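Local coordinates for protein EDTA monooxygenase (PDB 5DQP) that probably acts as a flavin-dependent monooxygenase of the bacterial luciferase-like family in the breakdown of the chelator EDTA, working with a partner flavin reductase, at residues 8-13 with 48-53; 230-235 with 263-268; 235-240 with 370-375; 268-273 with 357-362; 363-368 with 397-402. All coordinates share one frame; numbering follows the deposited sequence. Where two conformers were deposited one is given.

Interaction 1 (8-13 with 48-53); sequences LVSWLN and GRIDAF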
# COMPACT_ATOMS: atom_id res chain seq x y z
N LEU A 8 3.44 -22.01 -9.09
CA LEU A 8 2.05 -21.62 -9.28
C LEU A 8 1.76 -20.29 -8.61
O LEU A 8 2.12 -20.07 -7.45
CB LEU A 8 1.09 -22.69 -8.72
CG LEU A 8 1.05 -24.03 -9.43
CD1 LEU A 8 0.14 -24.95 -8.66
CD2 LEU A 8 0.57 -23.90 -10.91
N VAL A 9 1.08 -19.40 -9.33
CA VAL A 9 0.66 -18.10 -8.81
C VAL A 9 -0.83 -17.94 -9.08
O VAL A 9 -1.31 -18.33 -10.14
CB VAL A 9 1.46 -16.96 -9.48
CG1 VAL A 9 0.92 -15.58 -9.02
CG2 VAL A 9 2.96 -17.12 -9.20
N SER A 10 -1.55 -17.35 -8.13
CA SER A 10 -3.01 -17.23 -8.24
C SER A 10 -3.43 -15.77 -8.29
O SER A 10 -3.15 -15.01 -7.36
CB SER A 10 -3.71 -17.91 -7.06
OG SER A 10 -3.25 -17.40 -5.80
N TRP A 11 -4.08 -15.37 -9.39
CA TRP A 11 -4.73 -14.07 -9.42
C TRP A 11 -5.66 -13.96 -8.23
O TRP A 11 -6.35 -14.91 -7.86
CB TRP A 11 -5.55 -13.86 -10.68
CG TRP A 11 -4.85 -13.71 -11.95
CD1 TRP A 11 -4.08 -14.64 -12.58
CD2 TRP A 11 -4.91 -12.58 -12.83
NE1 TRP A 11 -3.63 -14.15 -13.78
CE2 TRP A 11 -4.13 -12.89 -13.96
CE3 TRP A 11 -5.54 -11.33 -12.76
CZ2 TRP A 11 -3.95 -11.99 -15.02
CZ3 TRP A 11 -5.37 -10.44 -13.81
CH2 TRP A 11 -4.58 -10.77 -14.92
N LEU A 12 -5.72 -12.77 -7.66
CA LEU A 12 -6.57 -12.56 -6.50
C LEU A 12 -7.53 -11.37 -6.61
O LEU A 12 -8.27 -11.11 -5.65
CB LEU A 12 -5.72 -12.40 -5.22
CG LEU A 12 -6.21 -13.33 -4.10
CD1 LEU A 12 -6.12 -14.82 -4.49
CD2 LEU A 12 -5.46 -13.08 -2.80
N ASN A 13 -7.58 -10.70 -7.74
CA ASN A 13 -8.38 -9.47 -7.85
C ASN A 13 -9.88 -9.71 -7.66
O ASN A 13 -10.48 -10.61 -8.27
CB ASN A 13 -8.17 -8.82 -9.21
CG ASN A 13 -6.78 -8.29 -9.37
OD1 ASN A 13 -5.85 -9.03 -9.58
ND2 ASN A 13 -6.63 -6.98 -9.27
N GLY A 48 -2.98 -24.64 -0.35
CA GLY A 48 -2.42 -25.32 -1.50
C GLY A 48 -0.93 -25.18 -1.72
O GLY A 48 -0.40 -25.78 -2.66
N ARG A 49 -0.24 -24.43 -0.86
CA ARG A 49 1.18 -24.08 -1.07
C ARG A 49 1.41 -23.30 -2.37
O ARG A 49 2.49 -23.37 -2.96
CB ARG A 49 2.07 -25.32 -1.07
CG ARG A 49 1.88 -26.25 0.11
CD ARG A 49 1.92 -25.52 1.44
NE ARG A 49 1.67 -26.46 2.54
CZ ARG A 49 0.82 -26.26 3.54
NH1 ARG A 49 0.11 -25.14 3.63
NH2 ARG A 49 0.70 -27.20 4.47
N ILE A 50 0.40 -22.57 -2.85
CA ILE A 50 0.65 -21.68 -3.97
C ILE A 50 1.82 -20.79 -3.61
O ILE A 50 1.98 -20.38 -2.45
CB ILE A 50 -0.62 -20.87 -4.31
CG1 ILE A 50 -1.77 -21.82 -4.67
CG2 ILE A 50 -0.37 -19.94 -5.48
CD1 ILE A 50 -1.45 -22.93 -5.68
N ASP A 51 2.69 -20.50 -4.59
CA ASP A 51 3.88 -19.73 -4.27
C ASP A 51 3.55 -18.27 -3.96
O ASP A 51 4.14 -17.69 -3.04
CB ASP A 51 4.91 -19.83 -5.39
CG ASP A 51 5.42 -21.24 -5.54
OD1 ASP A 51 6.12 -21.72 -4.62
OD2 ASP A 51 5.10 -21.88 -6.57
N ALA A 52 2.62 -17.66 -4.70
CA ALA A 52 2.26 -16.27 -4.42
C ALA A 52 0.88 -15.98 -5.00
O ALA A 52 0.45 -16.62 -5.96
CB ALA A 52 3.29 -15.30 -5.02
N PHE A 53 0.19 -15.00 -4.39
CA PHE A 53 -0.96 -14.43 -5.07
C PHE A 53 -0.47 -13.29 -5.97
O PHE A 53 0.66 -12.82 -5.86
CB PHE A 53 -2.05 -13.96 -4.09
CG PHE A 53 -1.60 -12.87 -3.12
CD1 PHE A 53 -1.62 -11.54 -3.49
CD2 PHE A 53 -1.17 -13.19 -1.83
CE1 PHE A 53 -1.20 -10.55 -2.62
CE2 PHE A 53 -0.77 -12.21 -0.94
CZ PHE A 53 -0.77 -10.88 -1.34
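Val9 and Ser10 lie beside Ala52 and Phe53 as neighbouring parallel strands of the TIM-barrel sheet of the luciferase-like fold, strand 52-55 returning after helix 35-47. Ser10 N donates to Ala52 O at 3.0 Å. Just before the paired residues, Asp51 N donates to Leu8 O at 2.9 Å. The side chain of Asp51 leaves the backbone with CG anti to its own carbonyl carbon (chi1 -65°), which folds the carboxylate back to the first strand: CB lies 3.5 Å from Leu8 O, CG is about equally far from Leu8 N and Leu8 O, and OD2 accepts from Leu8 N through its anti lone pair. Its other oxygen, OD1, forms a salt bridge with Arg5. Leu8 is thus gripped at both its N and its O. On the side facing helices 35-47 and 390-405, Ile50 CD1 meets Leu8 CD1 at 3.9 Å, and Ser10 OG is buried without a polar partner. Farther along, Leu12 CD2 leans obliquely on Phe53, 3.8 Å from its CB.

Interaction 2 (230-235 with 263-268); sequences IYAFLG and VLPSFV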
# COMPACT_ATOMS: atom_id res chain seq x y z
N ILE A 230 8.22 -13.65 -15.80
CA ILE A 230 7.53 -13.15 -16.98
C ILE A 230 6.23 -13.92 -17.10
O ILE A 230 6.23 -15.16 -17.12
CB ILE A 230 8.40 -13.31 -18.24
CG1 ILE A 230 9.83 -12.79 -17.98
CG2 ILE A 230 7.69 -12.70 -19.45
CD1 ILE A 230 10.81 -13.09 -19.10
N TYR A 231 5.12 -13.19 -17.17
CA TYR A 231 3.82 -13.77 -17.50
C TYR A 231 3.68 -13.89 -19.01
O TYR A 231 4.09 -12.99 -19.74
CB TYR A 231 2.68 -12.91 -16.97
CG TYR A 231 2.62 -12.82 -15.48
CD1 TYR A 231 3.41 -13.63 -14.68
CD2 TYR A 231 1.76 -11.92 -14.87
CE1 TYR A 231 3.34 -13.55 -13.30
CE2 TYR A 231 1.66 -11.84 -13.50
CZ TYR A 231 2.45 -12.65 -12.72
OH TYR A 231 2.37 -12.55 -11.34
N ALA A 232 3.08 -14.99 -19.46
CA ALA A 232 2.96 -15.27 -20.88
C ALA A 232 1.54 -15.68 -21.22
O ALA A 232 0.75 -16.10 -20.37
CB ALA A 232 3.95 -16.37 -21.33
N PHE A 233 1.24 -15.55 -22.50
CA PHE A 233 -0.02 -15.98 -23.07
C PHE A 233 -0.00 -17.50 -23.20
O PHE A 233 1.03 -18.11 -23.52
CB PHE A 233 -0.22 -15.31 -24.42
CG PHE A 233 -1.49 -15.70 -25.12
CD1 PHE A 233 -2.72 -15.31 -24.61
CD2 PHE A 233 -1.44 -16.42 -26.31
CE1 PHE A 233 -3.88 -15.66 -25.27
CE2 PHE A 233 -2.60 -16.77 -26.97
CZ PHE A 233 -3.82 -16.40 -26.44
N LEU A 234 -1.13 -18.13 -22.90
CA LEU A 234 -1.23 -19.58 -23.06
C LEU A 234 -1.72 -19.86 -24.48
O LEU A 234 -2.89 -20.13 -24.74
CB LEU A 234 -2.14 -20.18 -21.99
CG LEU A 234 -2.20 -21.71 -22.06
CD1 LEU A 234 -1.08 -22.30 -21.25
CD2 LEU A 234 -3.56 -22.25 -21.59
N GLY A 235 -0.79 -19.74 -25.43
CA GLY A 235 -1.09 -19.96 -26.83
C GLY A 235 -0.71 -21.39 -27.15
O GLY A 235 -1.06 -22.31 -26.40
N VAL A 263 9.25 -18.23 -16.56
CA VAL A 263 8.13 -17.89 -17.43
C VAL A 263 6.88 -18.63 -16.95
O VAL A 263 6.89 -19.86 -16.81
CB VAL A 263 8.43 -18.23 -18.91
CG1 VAL A 263 7.23 -17.92 -19.80
CG2 VAL A 263 9.66 -17.49 -19.39
N LEU A 264 5.80 -17.88 -16.74
CA LEU A 264 4.54 -18.44 -16.25
C LEU A 264 3.41 -18.02 -17.19
O LEU A 264 2.94 -16.87 -17.10
CB LEU A 264 4.22 -17.98 -14.83
CG LEU A 264 5.34 -17.93 -13.80
CD1 LEU A 264 4.75 -17.66 -12.43
CD2 LEU A 264 6.15 -19.21 -13.79
N PRO A 265 2.96 -18.91 -18.08
CA PRO A 265 1.74 -18.63 -18.86
C PRO A 265 0.53 -18.53 -17.94
O PRO A 265 0.44 -19.22 -16.92
CB PRO A 265 1.63 -19.84 -19.80
CG PRO A 265 3.01 -20.44 -19.85
CD PRO A 265 3.51 -20.23 -18.42
N SER A 266 -0.39 -17.65 -18.31
CA SER A 266 -1.55 -17.33 -17.51
C SER A 266 -2.77 -17.92 -18.19
O SER A 266 -2.88 -17.87 -19.42
CB SER A 266 -1.70 -15.80 -17.35
OG SER A 266 -2.79 -15.46 -16.49
N PHE A 267 -3.68 -18.49 -17.41
CA PHE A 267 -4.88 -19.04 -18.03
C PHE A 267 -6.01 -19.12 -17.01
O PHE A 267 -5.79 -19.06 -15.79
CB PHE A 267 -4.60 -20.42 -18.64
CG PHE A 267 -4.49 -21.51 -17.63
CD1 PHE A 267 -3.37 -21.62 -16.85
CD2 PHE A 267 -5.52 -22.41 -17.44
CE1 PHE A 267 -3.27 -22.62 -15.90
CE2 PHE A 267 -5.41 -23.42 -16.50
CZ PHE A 267 -4.29 -23.52 -15.73
N VAL A 268 -7.22 -19.27 -17.54
CA VAL A 268 -8.44 -19.36 -16.74
C VAL A 268 -8.87 -20.82 -16.70
O VAL A 268 -9.24 -21.38 -17.74
CB VAL A 268 -9.56 -18.50 -17.35
CG1 VAL A 268 -10.83 -18.58 -16.48
CG2 VAL A 268 -9.08 -17.05 -17.55
O HOH W 1 -3.73 -16.87 -21.89
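Leu234 and Phe267 lie side by side and point the same way, with Leu234 CD2 3.6 Å from Phe267 CB. The other branch of the leucine turns elsewhere: CD1 meets Pro265 CB at 3.9 Å, the two side chains crossing at about a right angle. Because Leu234 CG stands anti to the backbone N (chi1 -176°), its two methyls divide between the proline and the phenylalanine, and its CB rests near Ser266 O. Ala232 faces the same side as Pro265, and its methyl touches Val263 CG1 at 3.9 Å. Phe243 of helix 237-253 packs on Ile230, Ala232 and Val263. This is the pairing of the two parallel strands of a beta-alpha-beta unit in the TIM barrel, strand 229-233, helix 237-253 and strand 262-271. Tyr231 and Leu264 point to the opposite face, where the tyrosine ring packs edge-to-face with Phe54; its side chain is about 7 Å from that of Thr94, a predicted FMN-binding residue. Between the strands, Leu264 N donates to Ile230 O at 2.8 Å, Ala232 N to Leu264 O at 3.0 Å, and Ser266 N to Ala232 O. Past these bonds a water bridges the two segments, accepting from Leu234 N at 3.1 Å and donating to Ser266 O at 2.8 Å.

Interaction 3 (235-240 with 370-375); sequences GSKPAG and IDWWQD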
# COMPACT_ATOMS: atom_id res chain seq x y z
N GLY A 235 -0.79 -19.74 -25.43
CA GLY A 235 -1.09 -19.96 -26.83
C GLY A 235 -0.71 -21.39 -27.15
O GLY A 235 -1.06 -22.31 -26.40
N SER A 236 0.05 -21.59 -28.22
CA SER A 236 0.42 -22.95 -28.57
C SER A 236 1.59 -23.39 -27.71
O SER A 236 2.40 -22.58 -27.27
CB SER A 236 0.79 -23.06 -30.04
OG SER A 236 2.11 -22.57 -30.27
N LYS A 237 1.65 -24.70 -27.43
CA LYS A 237 2.79 -25.25 -26.72
C LYS A 237 4.11 -25.00 -27.45
O LYS A 237 5.09 -24.65 -26.78
CB LYS A 237 2.58 -26.74 -26.48
CG LYS A 237 3.62 -27.40 -25.59
CD LYS A 237 3.03 -28.62 -24.93
CE LYS A 237 3.92 -29.85 -25.07
NZ LYS A 237 3.57 -30.56 -26.32
N PRO A 238 4.22 -25.19 -28.78
CA PRO A 238 5.48 -24.84 -29.46
C PRO A 238 5.86 -23.38 -29.32
O PRO A 238 7.01 -23.06 -29.03
CB PRO A 238 5.21 -25.21 -30.93
CG PRO A 238 4.21 -26.32 -30.82
CD PRO A 238 3.29 -25.90 -29.69
N ALA A 239 4.91 -22.46 -29.53
CA ALA A 239 5.22 -21.07 -29.26
C ALA A 239 5.51 -20.84 -27.78
O ALA A 239 6.21 -19.89 -27.43
CB ALA A 239 4.07 -20.19 -29.74
N GLY A 240 5.01 -21.70 -26.89
CA GLY A 240 5.39 -21.60 -25.49
C GLY A 240 6.86 -21.92 -25.28
O GLY A 240 7.57 -21.20 -24.57
N ILE A 370 1.32 -30.36 -16.48
CA ILE A 370 2.54 -31.15 -16.44
C ILE A 370 3.12 -31.30 -17.84
O ILE A 370 4.34 -31.32 -18.03
CB ILE A 370 2.28 -32.54 -15.82
CG1 ILE A 370 1.87 -32.42 -14.34
CG2 ILE A 370 3.51 -33.44 -16.01
CD1 ILE A 370 1.53 -33.78 -13.67
N ASP A 371 2.24 -31.41 -18.84
CA ASP A 371 2.72 -31.52 -20.21
C ASP A 371 3.52 -30.29 -20.61
O ASP A 371 4.64 -30.40 -21.12
CB ASP A 371 1.53 -31.72 -21.16
CG ASP A 371 2.00 -32.01 -22.60
OD1 ASP A 371 2.98 -32.78 -22.74
OD2 ASP A 371 1.44 -31.45 -23.57
N TRP A 372 2.96 -29.10 -20.35
CA TRP A 372 3.69 -27.88 -20.69
C TRP A 372 4.97 -27.76 -19.87
O TRP A 372 6.05 -27.46 -20.41
CB TRP A 372 2.83 -26.65 -20.45
CG TRP A 372 1.92 -26.30 -21.60
CD1 TRP A 372 0.98 -27.09 -22.17
CD2 TRP A 372 1.85 -25.03 -22.27
NE1 TRP A 372 0.32 -26.41 -23.16
CE2 TRP A 372 0.84 -25.14 -23.25
CE3 TRP A 372 2.55 -23.83 -22.16
CZ2 TRP A 372 0.50 -24.09 -24.10
CZ3 TRP A 372 2.22 -22.78 -23.00
CH2 TRP A 372 1.20 -22.92 -23.96
N TRP A 373 4.86 -27.99 -18.56
CA TRP A 373 5.97 -27.73 -17.65
C TRP A 373 7.18 -28.58 -17.98
O TRP A 373 8.31 -28.08 -18.01
CB TRP A 373 5.53 -27.97 -16.20
CG TRP A 373 6.69 -28.03 -15.23
CD1 TRP A 373 7.39 -26.98 -14.71
CD2 TRP A 373 7.26 -29.21 -14.65
NE1 TRP A 373 8.37 -27.43 -13.86
CE2 TRP A 373 8.31 -28.80 -13.81
CE3 TRP A 373 6.98 -30.58 -14.78
CZ2 TRP A 373 9.09 -29.70 -13.10
CZ3 TRP A 373 7.76 -31.47 -14.08
CH2 TRP A 373 8.78 -31.03 -13.23
N GLN A 374 6.96 -29.87 -18.26
CA GLN A 374 8.08 -30.78 -18.49
C GLN A 374 8.72 -30.59 -19.86
O GLN A 374 9.93 -30.82 -20.02
CB GLN A 374 7.62 -32.23 -18.35
CG GLN A 374 8.74 -33.16 -17.96
CD GLN A 374 8.22 -34.52 -17.63
OE1 GLN A 374 7.66 -35.19 -18.49
NE2 GLN A 374 8.38 -34.94 -16.38
N ASP A 375 7.95 -30.19 -20.85
CA ASP A 375 8.49 -29.87 -22.15
C ASP A 375 9.03 -28.45 -22.20
O ASP A 375 9.34 -27.95 -23.29
CB ASP A 375 7.41 -30.10 -23.22
CG ASP A 375 7.10 -31.59 -23.42
OD1 ASP A 375 7.94 -32.43 -23.02
OD2 ASP A 375 6.03 -31.93 -23.98
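Asp371 and Lys237 open a contact between two helices on the outside of the TIM barrel, where the start of helix 237-253 meets the C-terminal end of helix 362-374. With CG anti to the backbone N (chi1 -173°), Asp371 turns its carboxylate across the lysine chain at about a right angle, and OD2 forms a salt bridge with Lys237 NZ at 3.6 Å. Trp372 comes next and slides past Lys237 in the opposite direction. Its six-membered ring takes Lys237 CA over one face in a CH-pi contact, 4.0 Å from the centroid, while Lys237 CD lies 3.8 Å from Trp372 CD1. At the ring edge, in plane, Gly235 O approaches CZ2 to 3.3 Å. Gly240 CA lies 4.2 Å from CZ3, where a side-chain CB directed at the indole would clash. A serine at Trp372 would probably open a gap between the two helices and leave the aliphatic part of Lys237 without the flat surface it runs along. One turn on, Asp375 approaches the bent end of the lysine obliquely and completes a salt-bridge network. Its OD2 lies 3.2 Å from Lys237 CE but forms a long bridge to NZ, at 3.7 Å.

Interaction 4 (268-273 with 357-362); sequences VPLIGS and LIAGTP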
# COMPACT_ATOMS: atom_id res chain seq x y z
N VAL A 268 -7.22 -19.27 -17.54
CA VAL A 268 -8.44 -19.36 -16.74
C VAL A 268 -8.87 -20.82 -16.70
O VAL A 268 -9.24 -21.38 -17.74
CB VAL A 268 -9.56 -18.50 -17.35
CG1 VAL A 268 -10.83 -18.58 -16.48
CG2 VAL A 268 -9.08 -17.05 -17.55
N PRO A 269 -8.85 -21.48 -15.56
CA PRO A 269 -9.37 -22.85 -15.51
C PRO A 269 -10.88 -22.89 -15.28
O PRO A 269 -11.39 -22.19 -14.40
CB PRO A 269 -8.61 -23.46 -14.32
CG PRO A 269 -8.40 -22.31 -13.41
CD PRO A 269 -8.24 -21.08 -14.27
N LEU A 270 -11.59 -23.72 -16.03
CA LEU A 270 -13.01 -24.00 -15.80
C LEU A 270 -13.09 -25.47 -15.42
O LEU A 270 -13.20 -26.36 -16.28
CB LEU A 270 -13.85 -23.69 -17.03
CG LEU A 270 -15.35 -23.58 -16.76
CD1 LEU A 270 -15.60 -22.51 -15.70
CD2 LEU A 270 -16.08 -23.23 -18.06
N ILE A 271 -13.01 -25.74 -14.13
CA ILE A 271 -12.80 -27.09 -13.65
C ILE A 271 -14.10 -27.62 -13.08
O ILE A 271 -14.69 -27.00 -12.20
CB ILE A 271 -11.69 -27.16 -12.60
CG1 ILE A 271 -10.38 -26.71 -13.22
CG2 ILE A 271 -11.61 -28.59 -12.05
CD1 ILE A 271 -9.27 -26.63 -12.25
N GLY A 272 -14.53 -28.77 -13.61
CA GLY A 272 -15.61 -29.53 -13.02
C GLY A 272 -15.09 -30.91 -12.69
O GLY A 272 -14.15 -31.41 -13.31
N SER A 273 -15.70 -31.53 -11.68
CA SER A 273 -15.17 -32.79 -11.20
C SER A 273 -15.44 -33.93 -12.17
O SER A 273 -14.71 -34.93 -12.14
CB SER A 273 -15.75 -33.10 -9.81
OG SER A 273 -17.12 -32.78 -9.78
N LEU A 357 -10.61 -20.16 -22.31
CA LEU A 357 -10.32 -20.79 -21.03
C LEU A 357 -9.92 -22.26 -21.23
O LEU A 357 -9.95 -22.79 -22.34
CB LEU A 357 -11.51 -20.65 -20.08
CG LEU A 357 -12.89 -21.00 -20.63
CD1 LEU A 357 -12.97 -22.49 -20.86
CD2 LEU A 357 -14.03 -20.55 -19.70
N ILE A 358 -9.52 -22.90 -20.15
CA ILE A 358 -9.13 -24.30 -20.15
C ILE A 358 -10.20 -25.05 -19.35
O ILE A 358 -10.18 -25.05 -18.11
CB ILE A 358 -7.73 -24.52 -19.57
CG1 ILE A 358 -6.65 -23.75 -20.37
CG2 ILE A 358 -7.41 -26.01 -19.57
CD1 ILE A 358 -6.42 -24.30 -21.78
N ALA A 359 -11.15 -25.67 -20.03
CA ALA A 359 -12.19 -26.42 -19.36
C ALA A 359 -11.79 -27.89 -19.29
O ALA A 359 -11.24 -28.43 -20.25
CB ALA A 359 -13.52 -26.26 -20.09
N GLY A 360 -12.05 -28.53 -18.15
CA GLY A 360 -11.72 -29.94 -18.01
C GLY A 360 -11.91 -30.41 -16.59
O GLY A 360 -12.25 -29.63 -15.70
N THR A 361 -11.69 -31.72 -16.39
CA THR A 361 -11.66 -32.26 -15.03
C THR A 361 -10.32 -31.95 -14.37
O THR A 361 -9.36 -31.55 -15.03
CB THR A 361 -11.91 -33.77 -15.04
OG1 THR A 361 -10.82 -34.41 -15.70
CG2 THR A 361 -13.25 -34.13 -15.69
N PRO A 362 -10.22 -32.12 -13.05
CA PRO A 362 -8.93 -31.87 -12.38
C PRO A 362 -7.76 -32.63 -13.02
O PRO A 362 -6.68 -32.06 -13.21
CB PRO A 362 -9.20 -32.34 -10.93
CG PRO A 362 -10.66 -32.11 -10.74
CD PRO A 362 -11.30 -32.42 -12.08
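Leu270 and Leu357 meet where the outer half of strand 262-271 pairs with the short strand 358-360, a short parallel ladder branching from the barrel sheet. The tight part is the backbone. Ile358 N donates to Val268 O at 2.9 Å and Leu270 N to Ile358 O at 2.8 Å. The later bonds are longer, Gly360 N to Leu270 O at 3.1 Å and Gly272 N to Gly360 O at 3.2 Å. Toward helix 275-287, Leu270 CD2 touches Leu357 CD2 at 3.8 Å, and Leu270 CB lies 4.0 Å from Ala359 CB. On the opposite face the first torsion of Ile271 (chi1 -62°, CG1 anti to the carbonyl carbon) directs CG2 to the ring of Pro362. Only at exposed Ser273 does the contact thin out, its CA 4.0 Å from Pro362 CD. Just before that end, Gly272 O receives a CA-H...O contact from Thr361 CA at 3.1 Å.

Interaction 5 (363-368 with 397-402); sequences DQVADR and DQVVPI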
# COMPACT_ATOMS: atom_id res chain seq x y z
N ASP A 363 -7.97 -33.90 -13.38
CA ASP A 363 -6.89 -34.67 -13.99
C ASP A 363 -6.49 -34.10 -15.35
O ASP A 363 -5.31 -34.10 -15.70
CB ASP A 363 -7.30 -36.14 -14.13
CG ASP A 363 -7.12 -36.92 -12.83
OD1 ASP A 363 -5.96 -37.21 -12.46
OD2 ASP A 363 -8.14 -37.23 -12.18
N GLN A 364 -7.47 -33.63 -16.14
CA GLN A 364 -7.16 -33.09 -17.46
C GLN A 364 -6.35 -31.82 -17.35
O GLN A 364 -5.42 -31.58 -18.12
CB GLN A 364 -8.46 -32.84 -18.26
CG GLN A 364 -9.16 -34.10 -18.78
CD GLN A 364 -10.58 -33.83 -19.27
OE1 GLN A 364 -11.31 -33.01 -18.71
NE2 GLN A 364 -10.97 -34.51 -20.34
N VAL A 365 -6.69 -30.98 -16.37
CA VAL A 365 -5.92 -29.75 -16.18
C VAL A 365 -4.50 -30.07 -15.71
O VAL A 365 -3.52 -29.53 -16.25
CB VAL A 365 -6.66 -28.82 -15.21
CG1 VAL A 365 -5.75 -27.62 -14.82
CG2 VAL A 365 -7.97 -28.36 -15.85
N ALA A 366 -4.37 -30.96 -14.72
CA ALA A 366 -3.05 -31.33 -14.22
C ALA A 366 -2.21 -31.92 -15.33
O ALA A 366 -1.02 -31.60 -15.45
CB ALA A 366 -3.15 -32.33 -13.04
N ASP A 367 -2.80 -32.80 -16.15
CA ASP A 367 -2.09 -33.38 -17.28
C ASP A 367 -1.61 -32.31 -18.24
O ASP A 367 -0.48 -32.37 -18.73
CB ASP A 367 -2.98 -34.39 -18.03
CG ASP A 367 -3.34 -35.60 -17.18
OD1 ASP A 367 -2.84 -35.66 -16.02
OD2 ASP A 367 -4.11 -36.46 -17.66
N ARG A 368 -2.45 -31.32 -18.53
CA ARG A 368 -2.00 -30.23 -19.40
C ARG A 368 -0.89 -29.41 -18.74
O ARG A 368 0.12 -29.09 -19.38
CB ARG A 368 -3.18 -29.34 -19.80
CG ARG A 368 -2.79 -28.33 -20.89
CD ARG A 368 -3.86 -27.31 -21.16
NE ARG A 368 -5.13 -27.89 -21.60
CZ ARG A 368 -5.49 -28.01 -22.88
NH1 ARG A 368 -6.67 -28.53 -23.20
NH2 ARG A 368 -4.65 -27.61 -23.84
N ASP A 397 -8.19 -27.70 -4.03
CA ASP A 397 -8.64 -28.95 -3.45
C ASP A 397 -8.43 -30.14 -4.39
O ASP A 397 -8.28 -31.26 -3.92
CB ASP A 397 -10.14 -28.91 -3.12
CG ASP A 397 -10.47 -28.02 -1.92
OD1 ASP A 397 -9.54 -27.68 -1.14
OD2 ASP A 397 -11.68 -27.70 -1.77
N GLN A 398 -8.48 -29.93 -5.70
CA GLN A 398 -8.55 -31.06 -6.61
C GLN A 398 -7.44 -31.12 -7.64
O GLN A 398 -7.10 -32.20 -8.08
CB GLN A 398 -9.92 -31.08 -7.31
CG GLN A 398 -11.06 -31.11 -6.26
CD GLN A 398 -12.45 -31.08 -6.85
OE1 GLN A 398 -12.74 -31.78 -7.82
NE2 GLN A 398 -13.34 -30.28 -6.26
N VAL A 399 -6.86 -29.99 -8.04
CA VAL A 399 -5.75 -30.04 -8.99
C VAL A 399 -4.41 -30.13 -8.27
O VAL A 399 -3.59 -31.01 -8.55
CB VAL A 399 -5.80 -28.82 -9.93
CG1 VAL A 399 -4.56 -28.79 -10.85
CG2 VAL A 399 -7.11 -28.80 -10.75
N VAL A 400 -4.17 -29.23 -7.32
CA VAL A 400 -2.92 -29.23 -6.58
C VAL A 400 -2.55 -30.62 -6.02
O VAL A 400 -1.41 -31.05 -6.21
CB VAL A 400 -2.92 -28.12 -5.53
CG1 VAL A 400 -1.83 -28.31 -4.47
CG2 VAL A 400 -2.76 -26.76 -6.24
N PRO A 401 -3.44 -31.34 -5.34
CA PRO A 401 -3.02 -32.65 -4.80
C PRO A 401 -2.59 -33.63 -5.89
O PRO A 401 -1.71 -34.47 -5.65
CB PRO A 401 -4.26 -33.11 -4.04
CG PRO A 401 -4.98 -31.84 -3.69
CD PRO A 401 -4.82 -31.01 -4.91
N ILE A 402 -3.17 -33.54 -7.09
CA ILE A 402 -2.68 -34.33 -8.21
C ILE A 402 -1.25 -33.94 -8.52
O ILE A 402 -0.36 -34.79 -8.60
CB ILE A 402 -3.60 -34.17 -9.44
CG1 ILE A 402 -5.05 -34.56 -9.09
CG2 ILE A 402 -3.07 -35.00 -10.61
CD1 ILE A 402 -6.04 -34.54 -10.30
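Two outer helices of the TIM barrel, 362-374 and 390-405, pack together here, their short segments running in broadly the same direction at a crossing angle of -43° with axes 8.9 Å apart. No hydrogen bond or salt bridge joins the two segments, and Ile402, Ala366 and Val399 carry most of the contact. Ala366 sits opposite Val399, and its methyl makes the closest apolar contact, with Ile402 CG2 at 3.6 Å. Ile402 meets helix 362-374 with both of its branches. CG2 lies anti to the backbone N and reaches Ala366, whereas CG1 is anti to the carbonyl carbon (chi1 -57°) and carries CD1 along to the carboxylate of Asp363, 3.4 Å from OD1. The aspartate crosses the isoleucine at about a right angle, and the methyl end of Ile402 lies against the carboxylate at the exposed margin. An alanine in place of Ile402 would probably open a gap beside the Ala366 methyl and leave the Asp363 carboxylate without its apolar neighbour. On the inner side, Val399 CG1 is 4.3 Å from Val365 CG1 and 4.4 Å from Ala366 CB. Segment 397-402 contains a wider pi-type turn at 397-399, just where Val399 faces its neighbour. Beneath the pair lies strand 262-271, whose Ile271 touches both Val365 and Val399, while Pro362 at the start of the first helix packs on Gln398, Val399 and Ile402.

Overall arrangement
Interactions 1, 2 and 4 are parallel strand pairings in one sheet and rely on backbone hydrogen bonds; interactions 3 and 5 join helices outside it without a hydrogen bond between their segments. Interactions 1 and 2 are buried near the centre of the chain and touch through Val9 and Leu264, with a probable hydrogen bond between Trp11 and Ser266. Interaction 4 continues strand 262-271 outward from interaction 2, and Ile358 packs on Leu234 and Phe267. Helix 362-374 serves both helix contacts: with a buried indole and a salt-bridge network at its rim in interaction 3, and with largely buried apolar groups in interaction 5. Trp372 ties interaction 3 to Leu234 and Pro265, while Val400 of interaction 5 packs on Gly48, Ile50 and Leu8 of interaction 1.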